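Local coordinates for protein TRAP-type transporter, periplasmic component (Cupriavidus necator, PDB 4P8B) that binds (S)-2-acetolactate and, as the periplasmic solute-binding component of a TRAP-type transporter, probably delivers it to the membrane components, at residues G96-W101 with A241-F246; R106-F111 with K133-T138; G77-E82 with R176-P181. All blocks are in the same frame, centred on the assembly; numbering follows the deposited sequence. Where two conformers were deposited one is given.

From the N terminus, the loop 77-82 comes first, then strand 93-97 with the short helix 98-101, then the 3-10 segment 106-111 and helix 130-141. Interaction 2 closes the smallest loop, between 106-111 and 133-138, and is nested inside the loops closed by both other contacts. Interaction 3 joins 77-82 to 176-181 and interaction 1 joins 96-101 to 241-246; these two cross, because their segments alternate along the chain. Interaction 1 pairs two neighbouring inner strands of the five-stranded sheet, interaction 2 packs a helix beside them, and interaction 3 bridges the ligand cleft. Interactions 1 and 3 share the acetolactate and meet directly where N100 bonds Q79.

Interaction 1: residues G96-W101 with A241-F246; sequences GSTINW and ADPLIF. With X2X ((2S)-2-hydroxy-2-methyl-3-oxobutanoic acid), chain D.
S97 and D242 meet by a short hydrogen bond: S97 OG donates to D242 OD2 over 2.6 Å, using the anti lone pair of the carboxylate. The same OG accepts from I99 N at 3.1 Å, an N-cap bond at the start of the short helix 98-101, so one hydroxyl ties strand end, helix and carboxylate together. A chi1 of 57° turns the D242 carboxylate toward S97 OG. D242 CB lies 3.7 Å from I99 CD1, the two side chains crossing at about a right angle. Next along, the P243 ring crosses T98 in the same way, its CD 3.4 Å from T98 OG1. Behind these side chains the strands run antiparallel: G96 and I245 form a hydrogen-bonded pair, with I245 N to G96 O at 2.8 Å, and S97 and L244 the adjoining non-hydrogen-bonded pair. S97 O lies over one face of the W101 ring, near its rim; W101 CZ3 reaches I245 CB at 3.9 Å. N100 turns to the ligand instead, its ND2 donating almost straight (169°) to the ketone oxygen OAC of acetolactate at 3.0 Å. Outside the pair, D242 OD1 makes a salt bridge to R155 and OD2 accepts from N152, both acetolactate-binding residues. D242 is thus probably an anion, a buried charge that could help orient R155 and N152 while its OD2 approaches the ligand methyl CAA.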
# COMPACT_ATOMS: atom_id res chain seq x y z
N GLY A 96 -5.87 2.41 5.41
CA GLY A 96 -4.44 2.32 5.56
C GLY A 96 -3.78 1.36 4.60
O GLY A 96 -4.40 0.42 4.12
N SER A 97 -2.51 1.60 4.34
CA SER A 97 -1.68 0.65 3.63
C SER A 97 -1.11 -0.38 4.58
O SER A 97 -0.65 -0.07 5.68
CB SER A 97 -0.51 1.36 2.95
OG SER A 97 0.43 0.37 2.49
N THR A 98 -1.09 -1.63 4.13
CA THR A 98 -0.49 -2.70 4.90
C THR A 98 0.98 -2.42 5.26
O THR A 98 1.45 -2.91 6.29
CB THR A 98 -0.63 -4.05 4.18
OG1 THR A 98 -0.02 -3.97 2.89
CG2 THR A 98 -2.10 -4.43 4.02
N ILE A 99 1.68 -1.66 4.42
CA ILE A 99 3.06 -1.35 4.71
C ILE A 99 3.18 -0.55 6.02
O ILE A 99 4.03 -0.81 6.86
CB ILE A 99 3.70 -0.57 3.55
CG1 ILE A 99 3.86 -1.48 2.34
CG2 ILE A 99 5.07 -0.02 3.99
CD1 ILE A 99 4.31 -0.75 1.09
N ASN A 100 2.30 0.42 6.19
CA ASN A 100 2.43 1.36 7.29
C ASN A 100 2.10 0.75 8.63
O ASN A 100 2.60 1.21 9.66
CB ASN A 100 1.54 2.57 7.05
CG ASN A 100 2.00 3.39 5.88
OD1 ASN A 100 3.19 3.39 5.52
ND2 ASN A 100 1.07 4.02 5.20
N TRP A 101 1.30 -0.31 8.62
CA TRP A 101 0.89 -0.99 9.85
C TRP A 101 1.73 -2.23 10.14
O TRP A 101 1.59 -2.87 11.19
CB TRP A 101 -0.58 -1.39 9.77
CG TRP A 101 -1.56 -0.28 9.59
CD1 TRP A 101 -1.34 1.09 9.70
CD2 TRP A 101 -2.93 -0.43 9.23
NE1 TRP A 101 -2.51 1.77 9.43
CE2 TRP A 101 -3.50 0.86 9.16
CE3 TRP A 101 -3.74 -1.54 8.99
CZ2 TRP A 101 -4.83 1.05 8.82
CZ3 TRP A 101 -5.06 -1.35 8.66
CH2 TRP A 101 -5.60 -0.05 8.58
N ALA A 241 3.13 -5.47 -3.86
CA ALA A 241 1.98 -4.58 -3.98
C ALA A 241 1.38 -4.40 -2.61
O ALA A 241 1.21 -5.39 -1.89
CB ALA A 241 0.95 -5.10 -4.94
N ASP A 242 1.03 -3.18 -2.24
CA ASP A 242 0.35 -2.95 -0.98
C ASP A 242 -1.15 -2.77 -1.20
O ASP A 242 -1.57 -1.81 -1.88
CB ASP A 242 0.96 -1.80 -0.12
CG ASP A 242 1.05 -0.45 -0.81
OD1 ASP A 242 1.46 -0.36 -1.99
OD2 ASP A 242 0.81 0.57 -0.10
N PRO A 243 -1.95 -3.67 -0.63
CA PRO A 243 -3.38 -3.41 -0.54
C PRO A 243 -3.64 -2.37 0.52
O PRO A 243 -2.76 -2.02 1.30
CB PRO A 243 -3.96 -4.78 -0.20
CG PRO A 243 -2.85 -5.54 0.44
CD PRO A 243 -1.56 -4.93 0.03
N LEU A 244 -4.88 -1.90 0.54
CA LEU A 244 -5.37 -1.04 1.59
C LEU A 244 -6.39 -1.78 2.41
O LEU A 244 -7.04 -2.68 1.90
CB LEU A 244 -6.00 0.23 1.01
CG LEU A 244 -5.16 1.06 0.05
CD1 LEU A 244 -5.98 2.19 -0.55
CD2 LEU A 244 -3.90 1.58 0.73
N ILE A 245 -6.57 -1.36 3.66
CA ILE A 245 -7.62 -1.91 4.51
C ILE A 245 -8.40 -0.76 5.13
O ILE A 245 -7.84 0.21 5.64
CB ILE A 245 -7.05 -2.82 5.62
CG1 ILE A 245 -6.14 -3.89 5.01
CG2 ILE A 245 -8.18 -3.46 6.42
CD1 ILE A 245 -5.47 -4.79 6.05
N PHE A 246 -9.73 -0.91 5.06
CA PHE A 246 -10.70 -0.00 5.65
C PHE A 246 -10.96 -0.50 7.08
O PHE A 246 -11.38 -1.66 7.25
CB PHE A 246 -12.01 -0.03 4.84
CG PHE A 246 -11.93 0.56 3.46
CD1 PHE A 246 -11.21 -0.06 2.47
CD2 PHE A 246 -12.61 1.73 3.15
CE1 PHE A 246 -11.15 0.48 1.22
CE2 PHE A 246 -12.55 2.27 1.89
CZ PHE A 246 -11.82 1.66 0.93
OAD X2X D . 4.58 6.29 1.73
CAH X2X D . 4.23 5.76 0.62
OAE X2X D . 5.07 5.51 -0.29
CAI X2X D . 2.80 5.42 0.38
CAB X2X D . 2.01 6.71 0.25
OAF X2X D . 2.67 4.54 -0.70
CAG X2X D . 2.37 4.66 1.59
OAC X2X D . 1.74 5.22 2.49
CAA X2X D . 2.73 3.21 1.73

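Interaction 2: residues R106-F111 with K133-T138; sequences RELNLF and KSIFAT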
# COMPACT_ATOMS: atom_id res chain seq x y z
N ARG A 106 2.82 -7.91 12.36
CA ARG A 106 3.85 -8.57 11.55
C ARG A 106 3.30 -9.29 10.33
O ARG A 106 3.98 -9.40 9.32
CB ARG A 106 4.68 -9.55 12.38
CG ARG A 106 3.96 -10.86 12.65
CD ARG A 106 4.80 -11.81 13.47
NE ARG A 106 4.79 -11.46 14.87
CZ ARG A 106 3.74 -11.61 15.68
NH1 ARG A 106 2.60 -12.09 15.20
NH2 ARG A 106 3.82 -11.27 16.95
N GLU A 107 2.08 -9.80 10.42
CA GLU A 107 1.50 -10.56 9.32
C GLU A 107 1.30 -9.70 8.07
O GLU A 107 1.27 -10.23 6.96
CB GLU A 107 0.15 -11.17 9.72
CG GLU A 107 0.22 -12.24 10.78
CD GLU A 107 0.37 -11.73 12.22
OE1 GLU A 107 0.29 -10.50 12.48
OE2 GLU A 107 0.60 -12.57 13.10
N LEU A 108 1.20 -8.38 8.24
CA LEU A 108 1.00 -7.52 7.09
C LEU A 108 2.26 -7.43 6.21
O LEU A 108 2.16 -7.00 5.07
CB LEU A 108 0.52 -6.13 7.52
CG LEU A 108 -0.84 -6.10 8.21
CD1 LEU A 108 -1.15 -4.68 8.62
CD2 LEU A 108 -1.93 -6.64 7.31
N ASN A 109 3.40 -7.88 6.74
CA ASN A 109 4.60 -7.99 5.91
C ASN A 109 4.44 -9.01 4.76
O ASN A 109 5.22 -9.00 3.83
CB ASN A 109 5.81 -8.39 6.75
CG ASN A 109 6.34 -7.28 7.62
OD1 ASN A 109 6.84 -6.28 7.12
ND2 ASN A 109 6.26 -7.47 8.93
N LEU A 110 3.43 -9.86 4.83
CA LEU A 110 3.20 -10.84 3.78
C LEU A 110 3.13 -10.18 2.41
O LEU A 110 3.71 -10.68 1.43
CB LEU A 110 1.91 -11.61 4.07
CG LEU A 110 1.62 -12.82 3.19
CD1 LEU A 110 0.91 -13.90 3.99
CD2 LEU A 110 0.76 -12.41 2.00
N PHE A 111 2.47 -9.03 2.31
CA PHE A 111 2.32 -8.36 1.05
C PHE A 111 3.61 -7.67 0.57
O PHE A 111 3.72 -7.25 -0.60
CB PHE A 111 1.16 -7.34 1.09
CG PHE A 111 -0.16 -7.96 1.41
CD1 PHE A 111 -0.82 -8.73 0.45
CD2 PHE A 111 -0.75 -7.82 2.65
CE1 PHE A 111 -2.03 -9.32 0.73
CE2 PHE A 111 -1.97 -8.43 2.93
CZ PHE A 111 -2.60 -9.16 1.97
N LYS A 133 -8.68 -13.51 5.05
CA LYS A 133 -9.51 -13.79 6.20
C LYS A 133 -8.67 -13.96 7.46
O LYS A 133 -9.03 -13.44 8.53
CB LYS A 133 -10.38 -15.02 5.93
CG LYS A 133 -11.44 -14.75 4.85
CD LYS A 133 -12.17 -16.02 4.43
CE LYS A 133 -13.19 -15.73 3.33
NZ LYS A 133 -13.29 -16.82 2.31
N SER A 134 -7.54 -14.64 7.34
CA SER A 134 -6.65 -14.82 8.48
C SER A 134 -6.12 -13.48 8.97
O SER A 134 -6.05 -13.22 10.16
CB SER A 134 -5.49 -15.76 8.09
OG SER A 134 -4.58 -15.90 9.17
N ILE A 135 -5.73 -12.62 8.04
CA ILE A 135 -5.22 -11.29 8.40
C ILE A 135 -6.30 -10.46 9.09
O ILE A 135 -6.04 -9.83 10.12
CB ILE A 135 -4.64 -10.56 7.17
CG1 ILE A 135 -3.28 -11.17 6.83
CG2 ILE A 135 -4.50 -9.08 7.45
CD1 ILE A 135 -2.73 -10.79 5.49
N PHE A 136 -7.52 -10.49 8.56
CA PHE A 136 -8.62 -9.78 9.21
C PHE A 136 -8.87 -10.27 10.64
O PHE A 136 -9.07 -9.46 11.54
CB PHE A 136 -9.91 -9.87 8.39
CG PHE A 136 -10.08 -8.77 7.37
CD1 PHE A 136 -8.99 -8.13 6.81
CD2 PHE A 136 -11.35 -8.38 6.98
CE1 PHE A 136 -9.17 -7.10 5.88
CE2 PHE A 136 -11.53 -7.36 6.05
CZ PHE A 136 -10.44 -6.74 5.50
N ALA A 137 -8.81 -11.58 10.86
CA ALA A 137 -8.99 -12.11 12.21
C ALA A 137 -7.90 -11.60 13.15
O ALA A 137 -8.18 -11.26 14.31
CB ALA A 137 -8.99 -13.64 12.20
N THR A 138 -6.67 -11.52 12.65
CA THR A 138 -5.56 -11.03 13.44
C THR A 138 -5.78 -9.56 13.80
O THR A 138 -5.56 -9.13 14.94
CB THR A 138 -4.23 -11.20 12.69
OG1 THR A 138 -3.91 -12.60 12.57
CG2 THR A 138 -3.09 -10.50 13.43
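I135 points from its helix toward the 3-10 segment 106-111, where its two branches find different partners. CG2, anti to the backbone N, meets the L108 methyl CD2 at 3.5 Å, while CD1, at the end of the other branch, reaches F111 CE2 at 3.6 Å and CZ slightly farther off. F111 and I135 approach from opposite directions, the methyl arriving obliquely at the far end of the ring. L108 and I135 run at a slant to each other, methyl against methyl. The nearest backbones belong to E107 and I135, whose CA atoms are 6.8 Å apart, with E107 CB 4.5 Å from I135 CG1. One helical turn on, T138 turns its methyl CG2, not its hydroxyl, to E107: T138 CG2 lies 3.5 Å from E107 OE1. The glutamate chain folds at chi2 (79°), which brings the carboxylate back toward R106. Its other oxygen, OE2, takes a salt bridge from R106 NH1 at 2.9 Å, in the guanidinium plane, although the hydrogen bond within it is weak and bent. No hydrogen bond joins the two segments; the contact is apolar at I135, and at its partly exposed margin sets a T138 methyl against a carboxylate oxygen. Around it, helix 329-340 brings L331 against E107 and S134, L108 packs on T98 and W101 of helix 98-101, and F111 rests on P243. The 3-10 segment 106-111 thus packs against both helix 130-141 and strand 241-249, while F136 of that helix stacks on W149 and touches I245.

Interaction 3: residues G77-E82 with R176-P181; sequences GDQTRE and RVVGSP. With X2X ((2S)-2-hydroxy-2-methyl-3-oxobutanoic acid), chain D.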
# COMPACT_ATOMS: atom_id res chain seq x y z
N GLY A 77 2.11 13.19 10.53
CA GLY A 77 2.75 12.63 9.34
C GLY A 77 3.47 11.31 9.53
O GLY A 77 3.98 10.76 8.56
N ASP A 78 3.53 10.82 10.76
CA ASP A 78 4.32 9.63 11.07
C ASP A 78 3.49 8.38 10.81
O ASP A 78 2.93 7.74 11.72
CB ASP A 78 4.76 9.72 12.52
CG ASP A 78 5.84 8.73 12.89
OD1 ASP A 78 6.17 7.86 12.06
OD2 ASP A 78 6.35 8.83 14.04
N GLN A 79 3.38 8.01 9.54
CA GLN A 79 2.44 6.99 9.11
C GLN A 79 2.74 5.62 9.69
O GLN A 79 1.85 4.76 9.76
CB GLN A 79 2.41 6.95 7.58
CG GLN A 79 3.74 6.51 6.93
CD GLN A 79 3.86 6.98 5.52
OE1 GLN A 79 3.93 8.17 5.28
NE2 GLN A 79 3.90 6.06 4.58
N THR A 80 3.97 5.41 10.13
CA THR A 80 4.34 4.11 10.66
C THR A 80 3.98 3.96 12.12
O THR A 80 4.30 2.94 12.73
CB THR A 80 5.82 3.74 10.42
OG1 THR A 80 6.69 4.76 10.93
CG2 THR A 80 6.11 3.54 8.93
N ARG A 81 3.25 4.92 12.69
CA ARG A 81 2.58 4.68 13.96
C ARG A 81 1.10 5.02 13.90
O ARG A 81 0.45 5.19 14.93
CB ARG A 81 3.26 5.42 15.10
CG ARG A 81 3.25 6.93 14.96
CD ARG A 81 3.98 7.57 16.13
NE ARG A 81 4.11 9.02 15.98
CZ ARG A 81 3.19 9.90 16.36
NH1 ARG A 81 2.07 9.50 16.96
NH2 ARG A 81 3.41 11.20 16.18
N GLU A 82 0.55 5.09 12.70
CA GLU A 82 -0.88 5.25 12.51
C GLU A 82 -1.68 4.12 13.16
O GLU A 82 -2.73 4.37 13.77
CB GLU A 82 -1.20 5.32 11.02
CG GLU A 82 -2.63 5.72 10.71
CD GLU A 82 -3.02 5.53 9.24
OE1 GLU A 82 -2.72 4.45 8.68
OE2 GLU A 82 -3.60 6.44 8.63
N ARG A 176 14.54 5.97 -1.37
CA ARG A 176 13.62 6.09 -0.25
C ARG A 176 12.69 4.90 -0.18
O ARG A 176 12.15 4.47 -1.19
CB ARG A 176 12.81 7.39 -0.38
CG ARG A 176 11.76 7.60 0.72
CD ARG A 176 10.45 7.00 0.28
NE ARG A 176 9.43 7.15 1.31
CZ ARG A 176 8.15 6.81 1.13
NH1 ARG A 176 7.74 6.31 -0.02
NH2 ARG A 176 7.29 6.98 2.13
N VAL A 177 12.48 4.42 1.06
CA VAL A 177 11.47 3.42 1.37
C VAL A 177 10.68 3.91 2.58
O VAL A 177 11.08 4.87 3.26
CB VAL A 177 12.11 2.02 1.63
CG1 VAL A 177 12.81 1.50 0.36
CG2 VAL A 177 13.05 2.05 2.81
N VAL A 178 9.57 3.26 2.88
CA VAL A 178 8.83 3.53 4.10
C VAL A 178 9.60 2.89 5.23
O VAL A 178 10.31 1.90 5.01
CB VAL A 178 7.42 2.91 4.01
CG1 VAL A 178 6.66 3.12 5.31
CG2 VAL A 178 6.65 3.51 2.85
N GLY A 179 9.42 3.39 6.45
CA GLY A 179 10.11 2.84 7.61
C GLY A 179 9.57 1.52 8.14
O GLY A 179 9.12 1.44 9.27
N SER A 180 9.65 0.48 7.32
CA SER A 180 9.35 -0.88 7.75
C SER A 180 10.57 -1.74 7.36
O SER A 180 10.92 -1.80 6.19
CB SER A 180 8.06 -1.37 7.08
OG SER A 180 8.10 -2.74 6.74
N PRO A 181 11.25 -2.36 8.36
CA PRO A 181 12.58 -2.96 8.17
C PRO A 181 12.75 -3.94 7.01
O PRO A 181 13.83 -4.06 6.46
CB PRO A 181 12.86 -3.66 9.51
CG PRO A 181 11.68 -3.41 10.39
CD PRO A 181 10.85 -2.34 9.78
OAD X2X D . 4.58 6.29 1.73
CAH X2X D . 4.23 5.76 0.62
OAE X2X D . 5.07 5.51 -0.29
CAI X2X D . 2.80 5.42 0.38
CAB X2X D . 2.01 6.71 0.25
OAF X2X D . 2.67 4.54 -0.70
CAG X2X D . 2.37 4.66 1.59
OAC X2X D . 1.74 5.22 2.49
CAA X2X D . 2.73 3.21 1.73
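The acetolactate pocket joins these segments: Q79 and R176, on 77-82 and 176-181, both bind the ligand carboxylate, and V178 lines the pocket beside them. R176 meets the acid in the two-pronged manner of an arginine-carboxylate pair. R176 NH1 donates to OAE and NH2 to OAD, each over 2.8 Å and nearly straight (176° and 178°), and OAD lies in the guanidinium plane. The backbone N of V178 sits above the centre of that plane, on one face. From the other segment Q79 NE2 donates to the same OAD at 2.9 Å, so this oxygen is gripped by two side chains. R155, N216 and N100 complete the ligand's hydrogen bonds. Q79 reaches OAD with CG placed between its backbone N and carbonyl carbon (chi1 65°) and the chain extended beyond. Its amide is fixed at both ends, since OE1 accepts from W199 N and NE2 also donates to N100 OD1. R176 NH2 has a second acceptor too, the carbonyl of M197. Apart from the ligand, the segments touch mainly through the methyls of T80 and V178: the two side chains lie alongside, pointing opposite ways, CG2 of T80 3.7 Å from CG1 of V178 and equally far from G179 O. V178 CG2 meanwhile faces the ligand, 3.6 Å from OAD. G179 centres an inverse gamma turn in which S180 N bonds V178 O at 2.8 Å, bending the chain just after the strand. In 77-82, D78 likewise centres an inverse gamma turn and holds R81 in a salt bridge. An arginine pairing with the carboxylate of the solute is the hallmark of TRAP periplasmic binding proteins, and R176 is well placed for that role, consistent with the family.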